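Local coordinates for Serine/threonine-protein acetyltransferase HopZ1a (Pseudomonas syringae pv. syringae, PDB 5KLP) that transfers acetyl groups from acetyl-CoA to serine, threonine and lysine residues of proteins, host tubulin among its targets, with inositol hexakisphosphate as cofactor, at residues Pro40-Ala48 / Phe61-Met72. The protein carries 10 engineered substitutions. Numbering follows the deposited sequence.
Sequences PIKAYGQAA and FAELDATHLDAM
A knob-into-hole contact joins helices 40-53 and 61-79 of the YopJ-family acetyltransferase: the Y44 side chain enters a hole formed by L64, D65, H68 and M72. The axes of the two segments approach to 10.9 Å and run obliquely, at 134° between their N-to-C directions. With CG anti to the backbone N (chi1 -180°), the Y44 ring extends across to the partner helix, and its OH donates a hydrogen bond to D65 OD1 at 2.6 Å. The donor meets this oxygen from above the carboxylate plane. H68 CD2 sits over one face of the Y44 ring, offset toward its rim, 3.2 Å from Y44 CG, in an offset stack with planes 23° apart and centroids separated by 4.4 Å; H68 CB adds a CH-pi contact. M72, a selenomethionine bent at chi3, brings its CE to 4.0 Å from Y44 CE2. Toward the N-terminal end of 61-72, A47 CB packs on L64 CD1 at 4.1 Å, while the F61 ring turns its edge to the A47-A48 backbone, CZ lying 3.4 Å from A47 O. D65 OD2 forms a salt bridge with R329 of helix 324-340. Stack and phenol hydrogen bond together fix the Y44 ring, and R329 would be expected to keep D65 ionised, and so available as acceptor for the Y44 hydroxyl.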
# COMPACT_ATOMS: atom_id res chain seq x y z
N PRO A 40 23.10 9.49 5.25
CA PRO A 40 21.86 9.55 4.47
C PRO A 40 20.59 9.33 5.29
O PRO A 40 19.60 10.02 5.06
CB PRO A 40 22.04 8.43 3.43
CG PRO A 40 23.28 7.68 3.83
CD PRO A 40 24.11 8.63 4.61
N ILE A 41 20.62 8.40 6.23
CA ILE A 41 19.42 8.14 7.02
C ILE A 41 19.07 9.34 7.91
O ILE A 41 17.90 9.60 8.16
CB ILE A 41 19.56 6.86 7.85
CG1 ILE A 41 18.20 6.46 8.42
CG2 ILE A 41 20.63 7.03 8.95
CD1 ILE A 41 17.78 5.08 8.00
N LYS A 42 20.08 10.07 8.38
CA LYS A 42 19.84 11.27 9.17
C LYS A 42 19.14 12.32 8.31
O LYS A 42 18.19 12.97 8.76
CB LYS A 42 21.14 11.85 9.73
N ALA A 43 19.62 12.50 7.09
CA ALA A 43 19.03 13.47 6.16
C ALA A 43 17.59 13.07 5.86
O ALA A 43 16.69 13.91 5.83
CB ALA A 43 19.84 13.56 4.88
N TYR A 44 17.37 11.78 5.65
CA TYR A 44 16.04 11.26 5.40
C TYR A 44 15.12 11.56 6.57
O TYR A 44 13.99 12.01 6.38
CB TYR A 44 16.10 9.76 5.14
CG TYR A 44 14.75 9.12 4.86
CD1 TYR A 44 13.86 9.70 3.95
CD2 TYR A 44 14.39 7.93 5.46
CE1 TYR A 44 12.63 9.10 3.68
CE2 TYR A 44 13.16 7.32 5.19
CZ TYR A 44 12.29 7.92 4.31
OH TYR A 44 11.07 7.31 4.06
N GLY A 45 15.61 11.30 7.77
CA GLY A 45 14.86 11.62 8.97
C GLY A 45 14.50 13.08 9.09
O GLY A 45 13.38 13.43 9.44
N GLN A 46 15.45 13.96 8.78
CA GLN A 46 15.21 15.39 8.92
C GLN A 46 14.18 15.86 7.90
O GLN A 46 13.31 16.67 8.23
CB GLN A 46 16.51 16.18 8.77
CG GLN A 46 16.37 17.66 9.11
CD GLN A 46 15.77 17.89 10.48
OE1 GLN A 46 16.32 17.48 11.50
NE2 GLN A 46 14.62 18.56 10.50
N ALA A 47 14.28 15.35 6.68
CA ALA A 47 13.32 15.69 5.63
C ALA A 47 11.91 15.26 6.03
O ALA A 47 10.95 16.00 5.84
CB ALA A 47 13.71 15.03 4.31
N ALA A 48 11.80 14.05 6.57
CA ALA A 48 10.51 13.52 7.00
C ALA A 48 9.95 14.34 8.16
O ALA A 48 8.74 14.56 8.24
CB ALA A 48 10.63 12.07 7.40
N PHE A 61 9.19 12.83 -2.06
CA PHE A 61 9.35 11.70 -1.16
C PHE A 61 9.28 10.35 -1.82
O PHE A 61 9.82 9.39 -1.28
CB PHE A 61 8.36 11.81 -0.01
CG PHE A 61 8.90 12.61 1.13
CD1 PHE A 61 8.90 14.00 1.07
CD2 PHE A 61 9.50 11.98 2.21
CE1 PHE A 61 9.45 14.75 2.10
CE2 PHE A 61 10.04 12.72 3.25
CZ PHE A 61 10.01 14.11 3.20
N ALA A 62 8.64 10.27 -2.98
CA ALA A 62 8.63 8.99 -3.70
C ALA A 62 10.07 8.51 -3.91
O ALA A 62 10.37 7.35 -3.65
CB ALA A 62 7.90 9.12 -5.04
N GLU A 63 10.96 9.39 -4.34
CA GLU A 63 12.34 8.99 -4.57
C GLU A 63 13.08 8.75 -3.23
O GLU A 63 13.78 7.75 -3.08
CB GLU A 63 13.07 10.01 -5.46
CG GLU A 63 14.01 10.99 -4.78
CD GLU A 63 14.24 12.26 -5.61
OE1 GLU A 63 13.54 12.43 -6.63
OE2 GLU A 63 15.11 13.07 -5.23
N LEU A 64 12.90 9.66 -2.27
CA LEU A 64 13.53 9.50 -0.96
C LEU A 64 13.06 8.25 -0.21
O LEU A 64 13.87 7.51 0.34
CB LEU A 64 13.29 10.72 -0.08
CG LEU A 64 14.22 11.92 -0.28
CD1 LEU A 64 13.82 13.04 0.67
CD2 LEU A 64 15.66 11.50 -0.04
N ASP A 65 11.75 8.03 -0.16
CA ASP A 65 11.24 6.82 0.48
C ASP A 65 11.84 5.58 -0.18
O ASP A 65 12.28 4.65 0.50
CB ASP A 65 9.71 6.74 0.39
CG ASP A 65 8.99 7.79 1.22
OD1 ASP A 65 9.61 8.36 2.15
OD2 ASP A 65 7.80 8.03 0.93
N ALA A 66 11.86 5.59 -1.52
CA ALA A 66 12.30 4.43 -2.28
C ALA A 66 13.77 4.13 -2.02
O ALA A 66 14.17 2.97 -1.93
CB ALA A 66 12.06 4.66 -3.78
N THR A 67 14.57 5.18 -1.87
CA THR A 67 16.00 5.07 -1.57
C THR A 67 16.25 4.38 -0.24
O THR A 67 17.20 3.60 -0.10
CB THR A 67 16.66 6.47 -1.55
OG1 THR A 67 16.59 7.03 -2.87
CG2 THR A 67 18.11 6.40 -1.12
N HIS A 68 15.40 4.63 0.74
CA HIS A 68 15.65 4.08 2.06
C HIS A 68 14.74 2.91 2.38
O HIS A 68 14.75 2.40 3.50
CB HIS A 68 15.49 5.18 3.10
CG HIS A 68 16.46 6.31 2.91
ND1 HIS A 68 17.81 6.16 3.15
CD2 HIS A 68 16.29 7.57 2.46
CE1 HIS A 68 18.42 7.30 2.88
NE2 HIS A 68 17.53 8.17 2.47
N LEU A 69 13.97 2.46 1.38
CA LEU A 69 13.00 1.38 1.61
C LEU A 69 13.64 0.07 2.04
O LEU A 69 13.13 -0.61 2.94
CB LEU A 69 12.15 1.15 0.35
CG LEU A 69 11.09 0.05 0.52
CD1 LEU A 69 10.19 0.38 1.69
CD2 LEU A 69 10.29 -0.13 -0.76
N ASP A 70 14.77 -0.29 1.43
CA ASP A 70 15.44 -1.53 1.80
C ASP A 70 15.72 -1.59 3.31
O ASP A 70 15.57 -2.64 3.94
CB ASP A 70 16.75 -1.72 1.04
CG ASP A 70 16.53 -2.01 -0.44
OD1 ASP A 70 15.39 -2.37 -0.82
OD2 ASP A 70 17.51 -1.92 -1.21
N ALA A 71 16.10 -0.46 3.89
CA ALA A 71 16.42 -0.43 5.32
C ALA A 71 15.17 -0.68 6.16
O ALA A 71 15.21 -1.42 7.14
CB ALA A 71 17.07 0.88 5.70
N MSE A 72 14.06 -0.07 5.77
CA MSE A 72 12.83 -0.25 6.51
C MSE A 72 12.28 -1.66 6.31
O MSE A 72 11.74 -2.27 7.24
CB MSE A 72 11.81 0.81 6.11
CG MSE A 72 12.22 2.21 6.51
SE MSE A 72 10.99 3.55 5.79
CE MSE A 72 11.74 3.72 4.00